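Local coordinates for protein acyl-coenzyme A oxidase acox-1.1 (Caenorhabditis elegans, PDB 5K3H) that catalyses the first step of peroxisomal beta-oxidation, desaturating fatty acyl-CoA to the (2E)-enoyl-CoA with FAD as cofactor and passing the electrons to oxygen, at residues 12-20 with 314-322; 409-419 with 623-631. One frame throughout, in Å; residues are numbered along the deposited sequence.

Interaction 1 (12-20 with 314-322); sequences DNPDLTAER and TRYSAVRRQ
Leu16 packs against the last turn of the helix that carries Arg315, Ala318 and Val319, and this is the tight half of the contact. With CG anti to the backbone N (chi1 -176°), Leu16 sends CD1 to within 3.9 Å of Ala318 CB, and Leu16 CB lies 4.1 Å from Val319 CG1. Glu19 CG lies 3.7 Å from Ala318 CB, and the axes of the short segments 14-20 and 314-319 come within 8.4 Å, their directions 116° apart. Beside this apolar patch, Arg20 NH2 stands 3.5 Å from Arg315 NE, the guanidinium planes nearly perpendicular; Asp616 makes salt bridges to both arginines and probably offsets their like charges.

The more open side is polar. Arg321 grips Asp15 side-on, NH2 to OD1 at 2.9 Å and NE to OD2 at 3.0 Å. Both bonds are nearly straight and lie in the guanidinium plane but reach the carboxylate from above its own plane; Arg321 is also paired with Glu331. A water donates to Asp15 OD2.

Helix 14-21 thus lies across the C-terminal end of helix 300-319, while helix 590-616 touches both through Val612, which meets Glu19, Arg20 and Thr314.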
loop_
_atom_site.group_PDB
_atom_site.type_symbol
_atom_site.label_atom_id
_atom_site.label_comp_id
_atom_site.label_asym_id
_atom_site.label_seq_id
_atom_site.Cartn_x
_atom_site.Cartn_y
_atom_site.Cartn_z
ATOM N N ASP B 12 -24.488 -4.227 -22.298
ATOM C CA ASP B 12 -23.223 -3.966 -21.640
ATOM C C ASP B 12 -22.339 -3.108 -22.542
ATOM O O ASP B 12 -22.535 -3.030 -23.759
ATOM C CB ASP B 12 -22.504 -5.272 -21.312
ATOM C CG ASP B 12 -23.182 -6.072 -20.193
ATOM O OD1 ASP B 12 -24.110 -5.563 -19.500
ATOM O OD2 ASP B 12 -22.736 -7.217 -19.963
ATOM N N ASN B 13 -21.362 -2.459 -21.929
ATOM C CA ASN B 13 -20.362 -1.699 -22.663
ATOM C C ASN B 13 -19.711 -2.569 -23.736
ATOM O O ASN B 13 -19.099 -3.591 -23.404
ATOM C CB ASN B 13 -19.294 -1.197 -21.693
ATOM C CG ASN B 13 -18.283 -0.271 -22.360
ATOM O OD1 ASN B 13 -17.982 -0.391 -23.550
ATOM N ND2 ASN B 13 -17.754 0.661 -21.584
ATOM N N PRO B 14 -19.803 -2.202 -25.013
ATOM C CA PRO B 14 -19.268 -3.089 -26.059
ATOM C C PRO B 14 -17.771 -3.293 -25.958
ATOM O O PRO B 14 -17.268 -4.314 -26.451
ATOM C CB PRO B 14 -19.655 -2.383 -27.367
ATOM C CG PRO B 14 -19.909 -0.981 -27.006
ATOM C CD PRO B 14 -20.369 -0.960 -25.567
ATOM N N ASP B 15 -17.038 -2.362 -25.346
ATOM C CA ASP B 15 -15.606 -2.577 -25.141
ATOM C C ASP B 15 -15.341 -3.694 -24.140
ATOM O O ASP B 15 -14.377 -4.452 -24.284
ATOM C CB ASP B 15 -14.954 -1.267 -24.712
ATOM C CG ASP B 15 -14.662 -0.358 -25.903
ATOM O OD1 ASP B 15 -14.555 -0.896 -27.037
ATOM O OD2 ASP B 15 -14.577 0.881 -25.711
ATOM N N LEU B 16 -16.185 -3.817 -23.116
ATOM C CA LEU B 16 -16.045 -4.907 -22.161
ATOM C C LEU B 16 -16.594 -6.207 -22.739
ATOM O O LEU B 16 -15.953 -7.262 -22.628
ATOM C CB LEU B 16 -16.763 -4.547 -20.865
ATOM C CG LEU B 16 -16.669 -5.503 -19.691
ATOM C CD1 LEU B 16 -15.231 -5.843 -19.399
ATOM C CD2 LEU B 16 -17.301 -4.851 -18.488
ATOM N N THR B 17 -17.762 -6.150 -23.385
ATOM C CA THR B 17 -18.289 -7.331 -24.070
ATOM C C THR B 17 -17.295 -7.910 -25.086
ATOM O O THR B 17 -17.142 -9.131 -25.170
ATOM C CB THR B 17 -19.613 -6.994 -24.737
ATOM O OG1 THR B 17 -20.533 -6.580 -23.723
ATOM C CG2 THR B 17 -20.169 -8.224 -25.420
ATOM N N ALA B 18 -16.605 -7.060 -25.854
ATOM C CA ALA B 18 -15.616 -7.559 -26.809
ATOM C C ALA B 18 -14.546 -8.405 -26.121
ATOM O O ALA B 18 -14.091 -9.416 -26.676
ATOM C CB ALA B 18 -14.956 -6.397 -27.550
ATOM N N GLU B 19 -14.140 -8.022 -24.910
ATOM C CA GLU B 19 -13.152 -8.811 -24.182
ATOM C C GLU B 19 -13.735 -10.111 -23.641
ATOM O O GLU B 19 -12.978 -11.033 -23.314
ATOM C CB GLU B 19 -12.556 -7.998 -23.036
ATOM C CG GLU B 19 -11.774 -6.762 -23.473
ATOM C CD GLU B 19 -10.627 -7.117 -24.397
ATOM O OE1 GLU B 19 -10.005 -8.206 -24.201
ATOM O OE2 GLU B 19 -10.357 -6.313 -25.333
ATOM N N ARG B 20 -15.054 -10.192 -23.505
ATOM C CA ARG B 20 -15.691 -11.401 -23.018
ATOM C C ARG B 20 -15.960 -12.399 -24.132
ATOM O O ARG B 20 -15.890 -13.617 -23.896
ATOM C CB ARG B 20 -16.988 -11.037 -22.283
ATOM C CG ARG B 20 -16.719 -10.284 -20.960
ATOM C CD ARG B 20 -17.998 -9.805 -20.251
ATOM N NE ARG B 20 -17.782 -9.535 -18.824
ATOM C CZ ARG B 20 -18.426 -8.601 -18.126
ATOM N NH1 ARG B 20 -19.335 -7.816 -18.689
ATOM N NH2 ARG B 20 -18.180 -8.459 -16.844
ATOM N N THR B 314 -9.111 -4.969 -14.245
ATOM C CA THR B 314 -9.087 -5.522 -15.595
ATOM C C THR B 314 -10.340 -5.130 -16.382
ATOM O O THR B 314 -10.251 -4.815 -17.579
ATOM C CB THR B 314 -8.923 -7.049 -15.547
ATOM O OG1 THR B 314 -7.817 -7.407 -14.679
ATOM C CG2 THR B 314 -8.697 -7.618 -16.950
ATOM N N ARG B 315 -11.509 -5.103 -15.733
ATOM C CA ARG B 315 -12.693 -4.540 -16.387
ATOM C C ARG B 315 -12.464 -3.082 -16.801
ATOM O O ARG B 315 -12.729 -2.705 -17.949
ATOM C CB ARG B 315 -13.905 -4.668 -15.458
ATOM C CG ARG B 315 -14.465 -6.080 -15.403
ATOM C CD ARG B 315 -15.431 -6.237 -14.254
ATOM N NE ARG B 315 -16.031 -7.564 -14.258
ATOM C CZ ARG B 315 -16.955 -7.975 -13.398
ATOM N NH1 ARG B 315 -17.396 -7.170 -12.446
ATOM N NH2 ARG B 315 -17.440 -9.194 -13.504
ATOM N N TYR B 316 -11.974 -2.251 -15.873
ATOM C CA TYR B 316 -11.688 -0.850 -16.182
ATOM C C TYR B 316 -10.663 -0.718 -17.304
ATOM O O TYR B 316 -10.787 0.166 -18.157
ATOM C CB TYR B 316 -11.216 -0.121 -14.922
ATOM C CG TYR B 316 -10.879 1.332 -15.156
ATOM C CD1 TYR B 316 -11.873 2.267 -15.395
ATOM C CD2 TYR B 316 -9.570 1.763 -15.150
ATOM C CE1 TYR B 316 -11.558 3.603 -15.643
ATOM C CE2 TYR B 316 -9.249 3.084 -15.379
ATOM C CZ TYR B 316 -10.237 4.002 -15.623
ATOM O OH TYR B 316 -9.902 5.320 -15.849
ATOM N N SER B 317 -9.651 -1.597 -17.340
ATOM C CA SER B 317 -8.672 -1.543 -18.426
ATOM C C SER B 317 -9.305 -1.869 -19.771
ATOM O O SER B 317 -8.820 -1.393 -20.807
ATOM C CB SER B 317 -7.523 -2.524 -18.176
ATOM O OG SER B 317 -6.740 -2.184 -17.039
ATOM N N ALA B 318 -10.412 -2.615 -19.776
ATOM C CA ALA B 318 -11.102 -2.917 -21.031
ATOM C C ALA B 318 -11.962 -1.737 -21.501
ATOM O O ALA B 318 -12.113 -1.523 -22.709
ATOM C CB ALA B 318 -11.971 -4.172 -20.869
ATOM N N VAL B 319 -12.495 -0.934 -20.572
ATOM C CA VAL B 319 -13.348 0.184 -20.960
ATOM C C VAL B 319 -12.586 1.508 -21.080
ATOM O O VAL B 319 -13.061 2.425 -21.768
ATOM C CB VAL B 319 -14.517 0.300 -19.959
ATOM C CG1 VAL B 319 -15.076 -1.067 -19.654
ATOM C CG2 VAL B 319 -14.111 0.995 -18.679
ATOM N N ARG B 320 -11.412 1.627 -20.452
ATOM C CA ARG B 320 -10.602 2.842 -20.488
ATOM C C ARG B 320 -9.729 2.875 -21.742
ATOM O O ARG B 320 -8.874 2.010 -21.920
ATOM C CB ARG B 320 -9.735 2.905 -19.234
ATOM C CG ARG B 320 -8.766 4.071 -19.156
ATOM C CD ARG B 320 -9.509 5.383 -19.288
ATOM N NE ARG B 320 -8.666 6.487 -18.863
ATOM C CZ ARG B 320 -9.105 7.658 -18.411
ATOM N NH1 ARG B 320 -10.416 7.908 -18.320
ATOM N NH2 ARG B 320 -8.214 8.570 -18.031
ATOM N N ARG B 321 -9.926 3.874 -22.599
ATOM C CA ARG B 321 -9.099 4.086 -23.785
ATOM C C ARG B 321 -8.182 5.283 -23.550
ATOM O O ARG B 321 -8.653 6.351 -23.152
ATOM C CB ARG B 321 -9.985 4.298 -25.018
ATOM C CG ARG B 321 -10.583 2.986 -25.553
ATOM C CD ARG B 321 -11.580 3.193 -26.645
ATOM N NE ARG B 321 -12.167 1.935 -27.119
ATOM C CZ ARG B 321 -11.624 1.185 -28.079
ATOM N NH1 ARG B 321 -10.486 1.584 -28.643
ATOM N NH2 ARG B 321 -12.203 0.063 -28.488
ATOM N N GLN B 322 -6.879 5.120 -23.789
ATOM C CA GLN B 322 -5.938 6.182 -23.415
ATOM C C GLN B 322 -4.628 5.976 -24.144
ATOM O O GLN B 322 -4.004 4.919 -24.006
ATOM C CB GLN B 322 -5.701 6.217 -21.893
ATOM C CG GLN B 322 -5.086 7.523 -21.333
ATOM C CD GLN B 322 -6.082 8.707 -21.217
ATOM O OE1 GLN B 322 -5.708 9.806 -20.765
ATOM N NE2 GLN B 322 -7.340 8.487 -21.622
HETATM O O HOH W 1 -14.930 1.941 -23.203
#

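Interaction 2 (409-419 with 623-631); sequences CGGHGYSMASY and RELRSVLGR
Leu629, Ala417 and Tyr419 dominate the meeting of the loop 409-419 with the turn that follows helix 622-625. Leu629 has CG anti to its carbonyl carbon (chi1 -59°), which carries Leu629 CD1 to 3.7 Å from Ser418 CB and 3.9 Å from His412 CB; Cys409 CB lies a little farther off.

Ala417 contributes mainly through its backbone. Ala417 O accepts from Val628 N at 2.7 Å and from Leu629 N at 3.3 Å, while the methyl group rests on Val628 CB. Next to it, Ser627 OG donates to Ser418 O at 2.8 Å from above the carbonyl plane and accepts from Gly630 N, an ST motif that ties its own turn to the facing loop.

Tyr419 CB comes within 3.5 Å of Arg626 O. One ring face receives Arg626 CB in a CH-pi contact, 4.3 Å from the centroid, and the two side chains run side by side; Glu109 binds the Tyr419 hydroxyl, whereas the Arg626 guanidinium turns to the backbone carbonyl of Glu104 and to a salt bridge with Asp59.

The arrangement docks a loop on the type I turn 628-631, whose first two amides serve Ala417 O, in the helical part of the acyl-CoA oxidase fold. Gly411, probably an FAD-binding residue, belongs to that loop.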
loop_
_atom_site.group_PDB
_atom_site.type_symbol
_atom_site.label_atom_id
_atom_site.label_comp_id
_atom_site.label_asym_id
_atom_site.label_seq_id
_atom_site.Cartn_x
_atom_site.Cartn_y
_atom_site.Cartn_z
ATOM N N CYS B 409 -5.301 1.364 -12.520
ATOM C CA CYS B 409 -6.500 2.172 -12.714
ATOM C C CYS B 409 -6.225 3.665 -12.896
ATOM O O CYS B 409 -7.166 4.414 -13.179
ATOM C CB CYS B 409 -7.458 1.961 -11.537
ATOM S SG CYS B 409 -8.232 0.320 -11.522
ATOM N N GLY B 410 -4.965 4.113 -12.785
ATOM C CA GLY B 410 -4.651 5.508 -13.017
ATOM C C GLY B 410 -5.262 6.426 -11.970
ATOM O O GLY B 410 -5.544 6.026 -10.839
ATOM N N GLY B 411 -5.468 7.683 -12.374
ATOM C CA GLY B 411 -6.015 8.674 -11.455
ATOM C C GLY B 411 -7.328 8.253 -10.819
ATOM O O GLY B 411 -7.540 8.459 -9.620
ATOM N N HIS B 412 -8.217 7.630 -11.603
ATOM C CA HIS B 412 -9.505 7.189 -11.073
ATOM C C HIS B 412 -9.379 6.161 -9.957
ATOM O O HIS B 412 -10.262 6.077 -9.096
ATOM C CB HIS B 412 -10.350 6.617 -12.193
ATOM C CG HIS B 412 -10.991 7.662 -13.030
ATOM N ND1 HIS B 412 -11.116 7.550 -14.400
ATOM C CD2 HIS B 412 -11.551 8.845 -12.691
ATOM C CE1 HIS B 412 -11.730 8.623 -14.869
ATOM N NE2 HIS B 412 -11.999 9.427 -13.853
ATOM N N GLY B 413 -8.296 5.385 -9.937
ATOM C CA GLY B 413 -8.136 4.364 -8.921
ATOM C C GLY B 413 -7.989 4.920 -7.531
ATOM O O GLY B 413 -8.155 4.172 -6.550
ATOM N N TYR B 414 -7.676 6.216 -7.422
ATOM C CA TYR B 414 -7.500 6.875 -6.135
ATOM C C TYR B 414 -8.829 7.167 -5.462
ATOM O O TYR B 414 -8.870 7.415 -4.256
ATOM C CB TYR B 414 -6.740 8.179 -6.346
ATOM C CG TYR B 414 -6.056 8.731 -5.132
ATOM C CD1 TYR B 414 -4.861 8.196 -4.693
ATOM C CD2 TYR B 414 -6.584 9.813 -4.433
ATOM C CE1 TYR B 414 -4.212 8.708 -3.577
ATOM C CE2 TYR B 414 -5.933 10.337 -3.309
ATOM C CZ TYR B 414 -4.749 9.779 -2.896
ATOM O OH TYR B 414 -4.083 10.271 -1.798
ATOM N N SER B 415 -9.905 7.149 -6.227
ATOM C CA SER B 415 -11.235 7.392 -5.709
ATOM C C SER B 415 -11.722 6.206 -4.889
ATOM O O SER B 415 -11.313 5.057 -5.111
ATOM C CB SER B 415 -12.192 7.648 -6.876
ATOM O OG SER B 415 -13.528 7.828 -6.431
ATOM N N MET B 416 -12.598 6.486 -3.917
ATOM C CA MET B 416 -13.275 5.349 -3.304
ATOM C C MET B 416 -14.274 4.707 -4.251
ATOM O O MET B 416 -14.869 3.680 -3.899
ATOM C CB MET B 416 -13.968 5.723 -2.007
ATOM C CG MET B 416 -13.034 6.131 -0.885
ATOM S SD MET B 416 -11.645 5.017 -0.536
ATOM C CE MET B 416 -12.498 3.445 -0.363
ATOM N N ALA B 417 -14.498 5.300 -5.424
ATOM C CA ALA B 417 -15.328 4.666 -6.444
ATOM C C ALA B 417 -14.671 3.428 -7.058
ATOM O O ALA B 417 -15.370 2.624 -7.694
ATOM C CB ALA B 417 -15.683 5.680 -7.537
ATOM N N SER B 418 -13.342 3.280 -6.936
ATOM C CA SER B 418 -12.687 2.049 -7.369
ATOM C C SER B 418 -12.786 0.966 -6.301
ATOM O O SER B 418 -12.827 -0.226 -6.628
ATOM C CB SER B 418 -11.231 2.304 -7.680
ATOM O OG SER B 418 -10.507 2.265 -6.468
ATOM N N TYR B 419 -12.758 1.368 -5.031
ATOM C CA TYR B 419 -12.879 0.569 -3.811
ATOM C C TYR B 419 -11.618 -0.219 -3.493
ATOM O O TYR B 419 -11.583 -0.867 -2.443
ATOM C CB TYR B 419 -14.075 -0.397 -3.842
ATOM C CG TYR B 419 -14.588 -0.744 -2.460
ATOM C CD1 TYR B 419 -14.995 0.262 -1.569
ATOM C CD2 TYR B 419 -14.670 -2.063 -2.033
ATOM C CE1 TYR B 419 -15.458 -0.030 -0.310
ATOM C CE2 TYR B 419 -15.144 -2.367 -0.761
ATOM C CZ TYR B 419 -15.528 -1.335 0.088
ATOM O OH TYR B 419 -15.990 -1.614 1.351
ATOM N N ARG B 623 -23.342 -6.017 -6.085
ATOM C CA ARG B 623 -23.650 -5.832 -4.672
ATOM C C ARG B 623 -22.515 -6.349 -3.793
ATOM O O ARG B 623 -22.269 -5.803 -2.713
ATOM C CB ARG B 623 -24.977 -6.518 -4.320
ATOM C CG ARG B 623 -26.259 -5.759 -4.818
ATOM C CD ARG B 623 -27.549 -6.278 -4.165
ATOM N NE ARG B 623 -27.405 -7.715 -3.919
ATOM C CZ ARG B 623 -27.642 -8.667 -4.825
ATOM N NH1 ARG B 623 -28.059 -8.344 -6.048
ATOM N NH2 ARG B 623 -27.463 -9.944 -4.504
ATOM N N GLU B 624 -21.796 -7.381 -4.235
ATOM C CA GLU B 624 -20.650 -7.848 -3.456
ATOM C C GLU B 624 -19.404 -7.010 -3.715
ATOM O O GLU B 624 -18.688 -6.644 -2.771
ATOM C CB GLU B 624 -20.360 -9.318 -3.760
ATOM C CG GLU B 624 -19.170 -9.875 -3.011
ATOM C CD GLU B 624 -18.893 -11.341 -3.326
ATOM O OE1 GLU B 624 -19.667 -11.968 -4.066
ATOM O OE2 GLU B 624 -17.884 -11.870 -2.838
ATOM N N LEU B 625 -19.115 -6.734 -4.993
ATOM C CA LEU B 625 -17.838 -6.138 -5.382
ATOM C C LEU B 625 -17.712 -4.700 -4.897
ATOM O O LEU B 625 -16.615 -4.261 -4.531
ATOM C CB LEU B 625 -17.673 -6.206 -6.904
ATOM C CG LEU B 625 -16.275 -5.912 -7.435
ATOM C CD1 LEU B 625 -15.351 -6.926 -6.820
ATOM C CD2 LEU B 625 -16.208 -6.014 -8.949
ATOM N N ARG B 626 -18.797 -3.932 -4.975
ATOM C CA ARG B 626 -18.894 -2.599 -4.393
ATOM C C ARG B 626 -17.970 -1.585 -5.062
ATOM O O ARG B 626 -17.494 -0.644 -4.419
ATOM C CB ARG B 626 -18.637 -2.653 -2.891
ATOM C CG ARG B 626 -19.861 -3.121 -2.141
ATOM C CD ARG B 626 -19.597 -3.467 -0.688
ATOM N NE ARG B 626 -20.839 -3.862 -0.027
ATOM C CZ ARG B 626 -21.248 -5.116 0.165
ATOM N NH1 ARG B 626 -20.496 -6.131 -0.240
ATOM N NH2 ARG B 626 -22.411 -5.346 0.771
ATOM N N SER B 627 -17.743 -1.718 -6.366
ATOM C CA SER B 627 -16.826 -0.845 -7.084
ATOM C C SER B 627 -17.535 -0.270 -8.288
ATOM O O SER B 627 -18.154 -1.015 -9.051
ATOM C CB SER B 627 -15.574 -1.597 -7.543
ATOM O OG SER B 627 -14.802 -0.824 -8.457
ATOM N N VAL B 628 -17.450 1.052 -8.452
ATOM C CA VAL B 628 -17.991 1.692 -9.647
ATOM C C VAL B 628 -17.155 1.361 -10.861
ATOM O O VAL B 628 -17.693 1.041 -11.922
ATOM C CB VAL B 628 -18.096 3.217 -9.461
ATOM C CG1 VAL B 628 -18.576 3.874 -10.766
ATOM C CG2 VAL B 628 -19.058 3.523 -8.315
ATOM N N LEU B 629 -15.828 1.454 -10.737
ATOM C CA LEU B 629 -14.984 1.171 -11.894
ATOM C C LEU B 629 -15.104 -0.289 -12.309
ATOM O O LEU B 629 -14.988 -0.608 -13.499
ATOM C CB LEU B 629 -13.518 1.512 -11.608
ATOM C CG LEU B 629 -13.054 2.917 -11.219
ATOM C CD1 LEU B 629 -11.537 2.958 -11.320
ATOM C CD2 LEU B 629 -13.663 4.001 -12.094
ATOM N N GLY B 630 -15.396 -1.183 -11.366
ATOM C CA GLY B 630 -15.477 -2.582 -11.734
ATOM C C GLY B 630 -16.886 -3.091 -11.950
ATOM O O GLY B 630 -17.123 -4.296 -11.857
ATOM N N ARG B 631 -17.820 -2.191 -12.266
ATOM C CA ARG B 631 -19.193 -2.579 -12.587
ATOM C C ARG B 631 -19.243 -3.718 -13.587
ATOM O O ARG B 631 -18.526 -3.704 -14.593
ATOM C CB ARG B 631 -19.947 -1.395 -13.176
ATOM C CG ARG B 631 -20.479 -0.439 -12.163
ATOM C CD ARG B 631 -21.166 0.723 -12.851
ATOM N NE ARG B 631 -22.357 0.264 -13.558
ATOM C CZ ARG B 631 -23.549 0.138 -12.978
ATOM N NH1 ARG B 631 -23.678 0.418 -11.688
ATOM N NH2 ARG B 631 -24.605 -0.282 -13.683
HETATM O O HOH W 2 -16.785 2.188 -4.787
#

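Both contacts are largely buried, yet they differ in chemistry. Interaction 1 joins two crossing helices and combines an apolar patch with charged side chains, ending in a partly exposed, direct salt bridge; interaction 2 joins a loop to a turn after a helix, mainly through backbone carbonyls, a serine hydroxyl and one leucine. The centre of interaction 2 is about 20 Å from the centre of the chain, that of interaction 1 about 28 Å. The two adjoin along helix 300-319: Tyr316 OH lies 2.9 Å from His412 ND1 and Arg315 NH1 2.9 Å from Gly630 O, both probable hydrogen bonds. Arg320, an FAD-binding residue, packs on His412, and both contacts reach the second subunit, with which the flavin site is shared.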